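Local coordinates for glycolipid-binding domain-containing protein (Pseudomonas aeruginosa, PDB 2H1T) that is of unproven function but probably binds glycolipids, and may take part in glycolipid metabolism, at residues A31-R36 / L48-R53; D104-P109 / P182-R187; I129-I134 / M144-T149; S154-E159 / L170-Q175. All blocks are in the same frame, centred on the assembly; numbering follows the deposited sequence.

Contact 1 of 4, residues A31-R36 / L48-R53; sequences AESQLR and LDYRLR. With EDO (1,2-ethanediol), chain D.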
# COMPACT_ATOMS: atom_id res chain seq x y z
N ALA A 31 17.71 11.46 -3.95
CA ALA A 31 16.28 11.30 -4.12
C ALA A 31 15.73 10.57 -2.93
O ALA A 31 16.43 9.77 -2.29
CB ALA A 31 15.91 10.55 -5.41
N GLU A 32 14.47 10.84 -2.67
CA GLU A 32 13.74 10.14 -1.67
C GLU A 32 12.39 9.79 -2.24
O GLU A 32 11.75 10.64 -2.89
CB GLU A 32 13.59 11.04 -0.46
CG GLU A 32 13.26 10.25 0.79
CD GLU A 32 12.74 11.11 1.92
OE1 GLU A 32 11.82 11.93 1.66
OE2 GLU A 32 13.23 10.95 3.08
N SER A 33 11.97 8.56 -2.00
CA SER A 33 10.83 7.99 -2.64
C SER A 33 10.01 7.08 -1.72
O SER A 33 10.54 6.45 -0.81
CB SER A 33 11.29 7.21 -3.88
OG SER A 33 10.21 6.68 -4.57
N GLN A 34 8.70 7.09 -1.98
CA GLN A 34 7.74 6.22 -1.36
C GLN A 34 7.06 5.45 -2.49
O GLN A 34 6.44 6.05 -3.38
CB GLN A 34 6.66 7.03 -0.63
CG GLN A 34 7.15 7.77 0.59
CD GLN A 34 6.03 7.96 1.66
OE1 GLN A 34 6.05 7.33 2.75
NE2 GLN A 34 5.03 8.78 1.32
N LEU A 35 7.16 4.13 -2.42
CA LEU A 35 6.67 3.26 -3.47
C LEU A 35 5.68 2.27 -2.87
O LEU A 35 5.97 1.60 -1.89
CB LEU A 35 7.90 2.57 -4.13
CG LEU A 35 7.72 1.52 -5.20
CD1 LEU A 35 9.06 1.22 -5.91
CD2 LEU A 35 7.13 0.24 -4.65
N ARG A 36 4.49 2.19 -3.42
CA ARG A 36 3.50 1.20 -2.89
C ARG A 36 3.17 0.25 -4.00
O ARG A 36 3.00 0.69 -5.15
CB ARG A 36 2.23 1.91 -2.41
CG ARG A 36 2.52 2.92 -1.29
CD ARG A 36 1.27 3.63 -0.82
NE ARG A 36 1.50 5.05 -0.49
CZ ARG A 36 1.09 5.67 0.61
NH1 ARG A 36 0.47 5.02 1.57
NH2 ARG A 36 1.33 6.96 0.77
N LEU A 48 7.53 0.54 0.25
CA LEU A 48 8.98 0.71 0.25
C LEU A 48 9.26 2.21 0.30
O LEU A 48 8.74 2.98 -0.50
CB LEU A 48 9.58 0.14 -1.04
CG LEU A 48 11.10 0.36 -1.17
CD1 LEU A 48 11.82 -0.38 -0.07
CD2 LEU A 48 11.61 -0.12 -2.50
N ASP A 49 10.07 2.61 1.26
CA ASP A 49 10.60 3.98 1.35
C ASP A 49 12.09 3.86 1.09
O ASP A 49 12.73 2.99 1.64
CB ASP A 49 10.38 4.57 2.76
CG ASP A 49 8.91 4.74 3.10
OD1 ASP A 49 8.12 5.13 2.24
OD2 ASP A 49 8.54 4.47 4.27
N TYR A 50 12.64 4.68 0.22
CA TYR A 50 14.05 4.61 -0.00
C TYR A 50 14.68 5.95 -0.29
O TYR A 50 14.00 6.88 -0.72
CB TYR A 50 14.37 3.59 -1.10
CG TYR A 50 14.04 4.02 -2.54
CD1 TYR A 50 14.92 4.81 -3.31
CD2 TYR A 50 12.90 3.53 -3.19
CE1 TYR A 50 14.60 5.16 -4.63
CE2 TYR A 50 12.61 3.85 -4.53
CZ TYR A 50 13.47 4.65 -5.24
OH TYR A 50 13.17 4.96 -6.56
N ARG A 51 15.97 6.02 -0.04
CA ARG A 51 16.73 7.22 -0.37
C ARG A 51 18.02 6.82 -1.03
O ARG A 51 18.72 5.94 -0.52
CB ARG A 51 16.97 8.06 0.90
CG ARG A 51 17.90 9.29 0.67
CD ARG A 51 18.17 10.11 1.95
NE ARG A 51 18.76 9.32 3.05
CZ ARG A 51 20.06 9.08 3.22
NH1 ARG A 51 20.99 9.52 2.36
NH2 ARG A 51 20.45 8.37 4.28
N LEU A 52 18.32 7.45 -2.16
CA LEU A 52 19.59 7.27 -2.86
C LEU A 52 20.37 8.56 -2.89
O LEU A 52 19.80 9.65 -2.97
CB LEU A 52 19.37 6.77 -4.30
CG LEU A 52 18.47 5.54 -4.46
CD1 LEU A 52 18.28 5.20 -5.96
CD2 LEU A 52 19.02 4.36 -3.64
N ARG A 53 21.69 8.43 -2.79
CA ARG A 53 22.57 9.57 -2.87
C ARG A 53 23.72 9.19 -3.80
O ARG A 53 24.25 8.08 -3.72
CB ARG A 53 23.07 9.97 -1.48
CG ARG A 53 24.09 11.12 -1.48
CD ARG A 53 24.53 11.55 -0.05
NE ARG A 53 25.22 10.46 0.65
CZ ARG A 53 26.49 10.12 0.46
NH1 ARG A 53 27.24 10.77 -0.42
NH2 ARG A 53 27.02 9.12 1.14
C1 EDO D . 13.67 5.95 4.18
O1 EDO D . 14.61 4.99 3.70
C2 EDO D . 14.13 7.36 3.83
O2 EDO D . 13.01 8.22 3.49
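Strands 31-36 and 48-53 run antiparallel, and Ala31, Ser33 and Leu35 form hydrogen-bonded pairs with Leu52, Tyr50 and Leu48 respectively, each closed by two N-H to O bonds. The shortest joins Leu35 N to Leu48 O at 2.7 Å. In the two non-hydrogen-bonded pairs between them, alpha carbons meet carbonyl oxygens, as where Arg51 CA approaches Ala31 O at 3.2 Å. The side chain of Ser33 lies against the ring of Tyr50: its CB sits over one ring face, displaced toward the rim, 3.6 Å from Tyr50 CZ. Tyr50 reaches this place because its CG stands between the backbone N and the carbonyl carbon (chi1 74°), which lays the ring alongside Ser33. Both hydroxyls are hydrogen-bonded to OE2 of Glu22, on strand 16-26, so one carboxylate oxygen ties this buried pair to the next strand. The segments form part of a beta hairpin inside a six-stranded antiparallel meander. On the face bearing Glu32, Gln34, Asp49 and Arg51, the side chains of Gln34 and Asp49 run side by side in one direction. An ethanediol molecule, probably from the crystallisation liquor, bonds through O2 to Glu32 OE2 (2.8 Å) and weakly through O1 to Asp49 O.

Contact 2 of 4, residues D104-P109 / P182-R187; sequences DIWPSP and PGLFQR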
# COMPACT_ATOMS: atom_id res chain seq x y z
N ASP A 104 19.65 -0.91 -9.47
CA ASP A 104 18.39 -1.06 -10.20
C ASP A 104 17.40 -1.66 -9.20
O ASP A 104 17.58 -2.78 -8.70
CB ASP A 104 18.59 -1.96 -11.41
CG ASP A 104 17.31 -2.22 -12.21
OD1 ASP A 104 16.19 -1.78 -11.79
OD2 ASP A 104 17.42 -2.90 -13.27
N ILE A 105 16.37 -0.89 -8.89
CA ILE A 105 15.34 -1.29 -7.91
C ILE A 105 14.15 -1.68 -8.76
O ILE A 105 13.74 -0.90 -9.62
CB ILE A 105 14.88 -0.08 -7.04
CG1 ILE A 105 15.99 0.42 -6.09
CG2 ILE A 105 13.65 -0.48 -6.22
CD1 ILE A 105 15.87 1.89 -5.72
N TRP A 106 13.56 -2.84 -8.47
CA TRP A 106 12.23 -3.23 -9.00
C TRP A 106 11.25 -3.07 -7.83
O TRP A 106 11.55 -3.49 -6.72
CB TRP A 106 12.18 -4.71 -9.49
CG TRP A 106 10.78 -5.20 -9.70
CD1 TRP A 106 9.98 -5.91 -8.82
CD2 TRP A 106 9.97 -4.96 -10.87
NE1 TRP A 106 8.71 -6.09 -9.37
CE2 TRP A 106 8.69 -5.54 -10.63
CE3 TRP A 106 10.18 -4.29 -12.07
CZ2 TRP A 106 7.66 -5.48 -11.56
CZ3 TRP A 106 9.15 -4.24 -13.01
CH2 TRP A 106 7.91 -4.83 -12.74
N PRO A 107 10.07 -2.52 -8.09
CA PRO A 107 9.57 -1.95 -9.34
C PRO A 107 9.71 -0.44 -9.41
O PRO A 107 8.84 0.29 -8.93
CB PRO A 107 8.10 -2.35 -9.29
CG PRO A 107 7.75 -2.37 -7.88
CD PRO A 107 8.98 -2.65 -7.09
N SER A 108 10.77 0.04 -10.06
CA SER A 108 10.91 1.49 -10.23
C SER A 108 11.61 1.88 -11.50
O SER A 108 12.75 1.47 -11.75
CB SER A 108 11.62 2.15 -9.06
OG SER A 108 11.85 3.55 -9.30
N PRO A 109 10.98 2.76 -12.29
CA PRO A 109 11.72 3.20 -13.48
C PRO A 109 12.67 4.36 -13.19
O PRO A 109 13.44 4.82 -14.08
CB PRO A 109 10.59 3.62 -14.41
CG PRO A 109 9.59 4.16 -13.52
CD PRO A 109 9.63 3.33 -12.25
N PRO A 182 7.55 1.37 -21.71
CA PRO A 182 6.32 0.90 -22.35
C PRO A 182 5.79 -0.44 -21.81
O PRO A 182 6.52 -1.44 -21.72
CB PRO A 182 6.69 0.82 -23.84
CG PRO A 182 7.93 1.75 -23.98
CD PRO A 182 8.64 1.61 -22.68
N GLY A 183 4.52 -0.42 -21.42
CA GLY A 183 3.85 -1.60 -20.90
C GLY A 183 4.18 -1.91 -19.45
O GLY A 183 3.57 -2.78 -18.88
N LEU A 184 5.14 -1.18 -18.84
CA LEU A 184 5.49 -1.40 -17.44
C LEU A 184 5.22 -0.19 -16.54
O LEU A 184 4.70 -0.38 -15.45
CB LEU A 184 6.95 -1.81 -17.27
CG LEU A 184 7.26 -3.24 -17.70
CD1 LEU A 184 8.68 -3.48 -17.35
CD2 LEU A 184 6.39 -4.20 -17.01
N PHE A 185 5.63 1.01 -16.94
CA PHE A 185 5.42 2.20 -16.12
C PHE A 185 5.06 3.39 -16.96
O PHE A 185 5.57 3.52 -18.11
CB PHE A 185 6.68 2.56 -15.35
CG PHE A 185 7.16 1.46 -14.45
CD1 PHE A 185 6.57 1.26 -13.20
CD2 PHE A 185 8.20 0.65 -14.84
CE1 PHE A 185 7.02 0.24 -12.35
CE2 PHE A 185 8.66 -0.40 -13.98
CZ PHE A 185 8.05 -0.61 -12.75
N GLN A 186 4.23 4.26 -16.38
CA GLN A 186 3.91 5.54 -16.96
C GLN A 186 4.12 6.69 -15.96
O GLN A 186 3.57 6.69 -14.84
CB GLN A 186 2.47 5.56 -17.44
CG GLN A 186 2.10 6.74 -18.30
CD GLN A 186 0.62 6.73 -18.64
OE1 GLN A 186 -0.16 5.90 -18.12
NE2 GLN A 186 0.21 7.64 -19.51
N ARG A 187 4.86 7.69 -16.38
CA ARG A 187 4.87 8.93 -15.63
C ARG A 187 3.51 9.62 -15.58
O ARG A 187 2.83 9.80 -16.60
CB ARG A 187 5.96 9.88 -16.09
CG ARG A 187 6.54 10.66 -14.87
CD ARG A 187 8.00 10.98 -15.01
NE ARG A 187 8.09 12.31 -15.58
CZ ARG A 187 9.07 12.79 -16.32
NH1 ARG A 187 10.11 12.08 -16.68
NH2 ARG A 187 8.96 14.02 -16.72
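Two ends of the mixed sheet approach one another here: within the chain, strand 102-106 is one outermost strand of the sheet and 185-187 the other, and the loop following the first meets the beginning of the second. At that beginning Leu184 and Phe185 both face Tyr181 in a classic beta bulge, and both send their side chains toward segment 104-109. Phe185 is the centre of the contact. With CG anti to the carbonyl carbon (chi1 -58°), it places its ring in the bend made by Trp106, Pro107, Ser108 and Pro109, a bend that contains a cis peptide bond before Pro107. Pro109 covers one face of the phenyl ring in a CH-pi contact, its CD 3.8 Å from the centroid and almost directly above it. Pro107 instead meets the ring at its edge, in the ring plane, with CB 3.9 Å from Phe185 CZ. The indole of Trp106 meets Phe185 obliquely, with the planes at 60°, and Trp106 CZ3 comes to 3.8 Å from Phe185 CZ. The cluster is essentially apolar; the indole NE1 turns to Glu40 for its hydrogen bond. It also belongs to the dimer interface. Trp14 of the second subunit meets the rings of both Trp106 and Phe185, and residues 185-187 pair antiparallel with a strand of that subunit, continuing the sheet across the interface. Pro107 CB lies over the centre of one face of its neighbour Trp106, while Leu184 CD1 touches the edge of the same indole, 4.4 Å from Trp106 CZ3.

Contact 3 of 4, residues I129-I134 / M144-T149; sequences IRALYI and MRQAYT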
# COMPACT_ATOMS: atom_id res chain seq x y z
N ILE A 129 26.78 -2.92 -18.57
CA ILE A 129 27.04 -2.53 -17.20
C ILE A 129 26.76 -3.72 -16.30
O ILE A 129 26.16 -4.71 -16.74
CB ILE A 129 26.21 -1.28 -16.77
CG1 ILE A 129 24.73 -1.65 -16.55
CG2 ILE A 129 26.29 -0.15 -17.82
CD1 ILE A 129 23.90 -0.60 -15.89
N ARG A 130 27.28 -3.62 -15.08
CA ARG A 130 26.96 -4.52 -13.99
C ARG A 130 26.14 -3.75 -12.95
O ARG A 130 26.64 -2.85 -12.24
CB ARG A 130 28.24 -5.15 -13.44
CG ARG A 130 27.98 -6.22 -12.38
CD ARG A 130 29.29 -6.78 -11.75
NE ARG A 130 30.07 -7.49 -12.73
CZ ARG A 130 29.76 -8.69 -13.24
NH1 ARG A 130 28.68 -9.38 -12.82
NH2 ARG A 130 30.53 -9.22 -14.18
N ALA A 131 24.85 -4.03 -12.91
CA ALA A 131 23.95 -3.32 -12.05
C ALA A 131 23.73 -4.09 -10.76
O ALA A 131 23.67 -5.32 -10.76
CB ALA A 131 22.58 -3.09 -12.75
N LEU A 132 23.59 -3.39 -9.65
CA LEU A 132 23.16 -4.07 -8.41
C LEU A 132 21.63 -4.09 -8.32
O LEU A 132 20.98 -3.10 -8.04
CB LEU A 132 23.84 -3.42 -7.19
CG LEU A 132 23.57 -4.04 -5.85
CD1 LEU A 132 24.06 -5.52 -5.82
CD2 LEU A 132 24.27 -3.21 -4.73
N TYR A 133 21.06 -5.26 -8.59
CA TYR A 133 19.62 -5.39 -8.79
C TYR A 133 19.02 -5.75 -7.44
O TYR A 133 19.42 -6.74 -6.81
CB TYR A 133 19.32 -6.49 -9.79
CG TYR A 133 17.84 -6.79 -9.95
CD1 TYR A 133 16.98 -5.87 -10.57
CD2 TYR A 133 17.29 -8.00 -9.50
CE1 TYR A 133 15.62 -6.13 -10.74
CE2 TYR A 133 15.93 -8.26 -9.68
CZ TYR A 133 15.11 -7.33 -10.29
OH TYR A 133 13.75 -7.63 -10.42
N ILE A 134 18.07 -4.93 -7.01
CA ILE A 134 17.41 -5.08 -5.69
C ILE A 134 15.90 -5.08 -5.97
O ILE A 134 15.33 -4.08 -6.40
CB ILE A 134 17.77 -3.90 -4.74
CG1 ILE A 134 19.28 -3.74 -4.69
CG2 ILE A 134 17.18 -4.14 -3.30
CD1 ILE A 134 19.79 -2.46 -4.03
N MSE A 144 23.72 -7.98 -11.66
CA MSE A 144 23.02 -8.31 -12.90
C MSE A 144 23.60 -7.53 -14.09
O MSE A 144 23.70 -6.30 -14.05
CB MSE A 144 21.53 -8.03 -12.80
CG MSE A 144 20.78 -8.41 -14.01
SE MSE A 144 18.99 -7.81 -13.90
CE MSE A 144 18.38 -9.13 -12.65
N ARG A 145 23.98 -8.27 -15.13
CA ARG A 145 24.52 -7.71 -16.35
C ARG A 145 23.38 -7.13 -17.20
O ARG A 145 22.37 -7.78 -17.42
CB ARG A 145 25.32 -8.76 -17.12
CG ARG A 145 26.64 -9.15 -16.44
CD ARG A 145 27.32 -10.36 -17.07
NE ARG A 145 27.52 -10.13 -18.49
CZ ARG A 145 26.97 -10.83 -19.48
NH1 ARG A 145 26.20 -11.90 -19.24
NH2 ARG A 145 27.23 -10.49 -20.73
N GLN A 146 23.57 -5.89 -17.64
CA GLN A 146 22.56 -5.15 -18.39
C GLN A 146 23.25 -4.43 -19.52
O GLN A 146 24.43 -4.18 -19.45
CB GLN A 146 21.86 -4.14 -17.50
CG GLN A 146 21.18 -4.74 -16.29
CD GLN A 146 20.47 -3.73 -15.44
OE1 GLN A 146 20.64 -2.51 -15.61
NE2 GLN A 146 19.61 -4.23 -14.56
N ALA A 147 22.50 -4.07 -20.56
CA ALA A 147 23.04 -3.16 -21.58
C ALA A 147 22.10 -2.00 -21.85
O ALA A 147 20.85 -2.14 -21.80
CB ALA A 147 23.34 -3.90 -22.88
N TYR A 148 22.72 -0.85 -22.11
CA TYR A 148 22.03 0.33 -22.58
C TYR A 148 22.61 0.80 -23.92
O TYR A 148 23.83 0.92 -24.09
CB TYR A 148 22.16 1.47 -21.56
CG TYR A 148 21.30 1.36 -20.32
CD1 TYR A 148 21.61 0.47 -19.29
CD2 TYR A 148 20.23 2.24 -20.12
CE1 TYR A 148 20.80 0.40 -18.11
CE2 TYR A 148 19.45 2.18 -18.98
CZ TYR A 148 19.74 1.25 -17.99
OH TYR A 148 18.95 1.20 -16.87
N THR A 149 21.72 1.07 -24.88
CA THR A 149 22.11 1.71 -26.11
C THR A 149 21.30 2.99 -26.33
O THR A 149 20.06 2.97 -26.28
CB THR A 149 21.95 0.70 -27.27
OG1 THR A 149 22.67 -0.51 -26.93
CG2 THR A 149 22.47 1.29 -28.56
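Tyr133 and Met144, a selenomethionine in this structure, lie side by side and point the same way, with the terminal methyl of Met144 over one face of the tyrosine ring. Met144 CE is 3.5 Å from Tyr133 CD2, offset toward the rim, and SE stands over the same ring at 4.6 Å from its centroid, a Met-aromatic contact. The chain of Met144 is extended as far as SE and then bends (chi3 -75°), which brings the methyl down onto the ring. Tyr133 OH is hydrogen-bonded to Glu135 OE1. Next along this face, the flat amide of Gln146 rests against the methyl of Ala131, with CD 3.5 Å from Ala131 CB, while its NE2 is hydrogen-bonded to Asp104 OD2 on strand 102-106, the neighbour of strand 126-135. Ile129 crosses Gln146 at a slant; its CD1 reaches on to Tyr148 CE1 at 3.9 Å. On the reverse face Arg130 and Arg145 also cross, their guanidinium planes 45° apart, and Arg130 NH1 is hydrogen-bonded to Ser143.

Four backbone bonds hold the strands, in the hydrogen-bonded pairs Ile129-Gln146 and Ala131-Met144; Ile129 N to Gln146 O measures 2.8 Å. The local axes diverge strongly from antiparallel, at 125°. Met144 also lies close to a bound methylpentanediol, a solvent molecule that may mark a pocket. The arrangement is that of a strongly twisted beta hairpin within the mixed sheet.

Contact 4 of 4, residues S154-E159 / L170-Q175; sequences SHYLYE and LLVDEQ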
# COMPACT_ATOMS: atom_id res chain seq x y z
N SER A 154 16.20 11.09 -26.67
CA SER A 154 15.09 10.76 -25.76
C SER A 154 14.73 9.25 -25.69
O SER A 154 13.80 8.85 -24.97
CB SER A 154 13.89 11.63 -26.12
OG SER A 154 13.27 11.18 -27.30
N HIS A 155 15.47 8.40 -26.40
CA HIS A 155 15.17 6.98 -26.41
C HIS A 155 16.42 6.16 -26.16
O HIS A 155 17.44 6.36 -26.85
CB HIS A 155 14.58 6.53 -27.74
CG HIS A 155 13.25 7.11 -28.07
ND1 HIS A 155 13.12 8.33 -28.69
CD2 HIS A 155 11.99 6.63 -27.88
CE1 HIS A 155 11.84 8.58 -28.88
NE2 HIS A 155 11.13 7.56 -28.41
N TYR A 156 16.30 5.21 -25.23
CA TYR A 156 17.32 4.24 -24.89
C TYR A 156 16.79 2.81 -24.99
O TYR A 156 15.69 2.51 -24.50
CB TYR A 156 17.78 4.47 -23.44
CG TYR A 156 18.73 5.62 -23.34
CD1 TYR A 156 18.25 6.93 -23.34
CD2 TYR A 156 20.12 5.42 -23.30
CE1 TYR A 156 19.15 8.01 -23.31
CE2 TYR A 156 21.00 6.51 -23.22
CZ TYR A 156 20.51 7.78 -23.25
OH TYR A 156 21.37 8.87 -23.21
N LEU A 157 17.58 1.94 -25.63
CA LEU A 157 17.32 0.50 -25.62
C LEU A 157 17.94 -0.16 -24.40
O LEU A 157 19.17 -0.13 -24.21
CB LEU A 157 17.81 -0.15 -26.89
CG LEU A 157 17.59 -1.66 -27.03
CD1 LEU A 157 16.09 -1.98 -27.20
CD2 LEU A 157 18.41 -2.17 -28.17
N TYR A 158 17.08 -0.74 -23.58
CA TYR A 158 17.50 -1.45 -22.37
C TYR A 158 17.47 -2.96 -22.72
O TYR A 158 16.55 -3.42 -23.37
CB TYR A 158 16.57 -1.15 -21.16
CG TYR A 158 16.86 -2.15 -20.07
CD1 TYR A 158 17.91 -1.95 -19.18
CD2 TYR A 158 16.16 -3.38 -20.01
CE1 TYR A 158 18.22 -2.95 -18.22
CE2 TYR A 158 16.49 -4.36 -19.11
CZ TYR A 158 17.53 -4.14 -18.22
OH TYR A 158 17.82 -5.14 -17.29
N GLU A 159 18.47 -3.72 -22.30
CA GLU A 159 18.46 -5.18 -22.43
C GLU A 159 18.98 -5.90 -21.17
O GLU A 159 20.01 -5.52 -20.61
CB GLU A 159 19.34 -5.62 -23.60
CG GLU A 159 19.06 -4.92 -24.92
CD GLU A 159 20.04 -5.28 -26.01
OE1 GLU A 159 19.84 -6.34 -26.67
OE2 GLU A 159 20.98 -4.50 -26.23
N LEU A 170 13.04 2.83 -23.77
CA LEU A 170 12.61 3.80 -22.77
C LEU A 170 12.56 5.19 -23.38
O LEU A 170 13.48 5.59 -24.12
CB LEU A 170 13.54 3.81 -21.54
CG LEU A 170 13.96 2.44 -20.98
CD1 LEU A 170 14.68 2.64 -19.60
CD2 LEU A 170 12.85 1.46 -20.88
N LEU A 171 11.44 5.88 -23.14
CA LEU A 171 11.33 7.27 -23.51
C LEU A 171 11.64 8.10 -22.24
O LEU A 171 11.01 7.91 -21.19
CB LEU A 171 9.91 7.59 -24.00
CG LEU A 171 9.67 9.03 -24.41
CD1 LEU A 171 10.32 9.39 -25.75
CD2 LEU A 171 8.16 9.33 -24.47
N VAL A 172 12.64 8.96 -22.35
CA VAL A 172 13.14 9.76 -21.25
C VAL A 172 13.10 11.25 -21.59
O VAL A 172 13.04 11.65 -22.76
CB VAL A 172 14.57 9.32 -20.81
CG1 VAL A 172 14.56 7.83 -20.53
CG2 VAL A 172 15.65 9.62 -21.90
N ASP A 173 13.11 12.07 -20.55
CA ASP A 173 13.13 13.52 -20.73
C ASP A 173 14.55 13.99 -20.76
O ASP A 173 15.50 13.20 -20.68
CB ASP A 173 12.29 14.22 -19.65
CG ASP A 173 12.85 14.10 -18.25
OD1 ASP A 173 14.05 13.78 -18.07
OD2 ASP A 173 12.05 14.32 -17.31
N GLU A 174 14.72 15.30 -20.87
CA GLU A 174 16.05 15.86 -21.00
C GLU A 174 16.95 15.69 -19.80
O GLU A 174 18.15 15.85 -19.95
CB GLU A 174 15.96 17.34 -21.32
CG GLU A 174 15.15 17.62 -22.56
CD GLU A 174 13.75 18.11 -22.21
OE1 GLU A 174 13.01 17.30 -21.58
OE2 GLU A 174 13.44 19.30 -22.55
N GLN A 175 16.40 15.37 -18.64
CA GLN A 175 17.21 15.04 -17.48
C GLN A 175 17.44 13.53 -17.33
O GLN A 175 18.08 13.06 -16.39
CB GLN A 175 16.59 15.65 -16.21
CG GLN A 175 16.63 17.19 -16.15
CD GLN A 175 15.64 17.86 -17.10
OE1 GLN A 175 14.48 17.41 -17.20
NE2 GLN A 175 16.09 18.93 -17.84
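Tyr156 and Leu170 form a hydrogen-bonded pair satisfied in both directions, with Leu170 N to Tyr156 O at 2.8 Å and nearly straight (172°). Val172 N adds a third backbone bond to Ser154 O at 2.9 Å, and the same oxygen also receives a CA-H contact from Leu171. Leu170 O likewise accepts from Tyr156 N and is approached by His155 CA, at 3.2 Å. ND1 of His155 is hydrogen-bonded to Asp152 OD1, and a methyl of Leu171 lies over one face of the ring, CD1 being 3.3 Å from His155 NE2. Beyond the strand, Asp173 OD1 accepts from Gln175 N at 2.9 Å, from above the carboxylate plane, in an Asx turn; the same oxygen also accepts from Leu177 N, while OD2 forms a salt bridge with Arg187. Tyr158 OH is hydrogen-bonded to a methylpentanediol, probably from the crystallisation liquor. Tyr156, on the opposite face from His155, crosses Val172 at about a right angle (Tyr156 CD1 to Val172 CG2 4.0 Å). Both pack on Ile116 of helix 113-119, and this hairpin is flanked in its sheet by strand 142-152 on one side and strand 178-181 on the other.

Overall arrangement
Contact 1 belongs to the six-stranded antiparallel sheet, whereas contacts 3 and 4 are successive hairpins of the mixed sheet, joined by backbone pairing of strands 142-152 and 155-160. Contact 2 joins the end of strand 102-106 and its following loop to the start of strand 185-187, the strands that edge this sheet within the chain, and contacts 3 and 4 are nested within the loop it closes. It also touches contact 1, where Ile105 packs on Tyr50 and Leu52. Contacts 1 and 2 are mostly buried; 3 and 4 are partly buried, and 4 lies farthest from the chain centre. Backbone hydrogen bonds dominate the three hairpins, while contact 2 relies on aromatic and proline packing and is the one most involved with the second subunit.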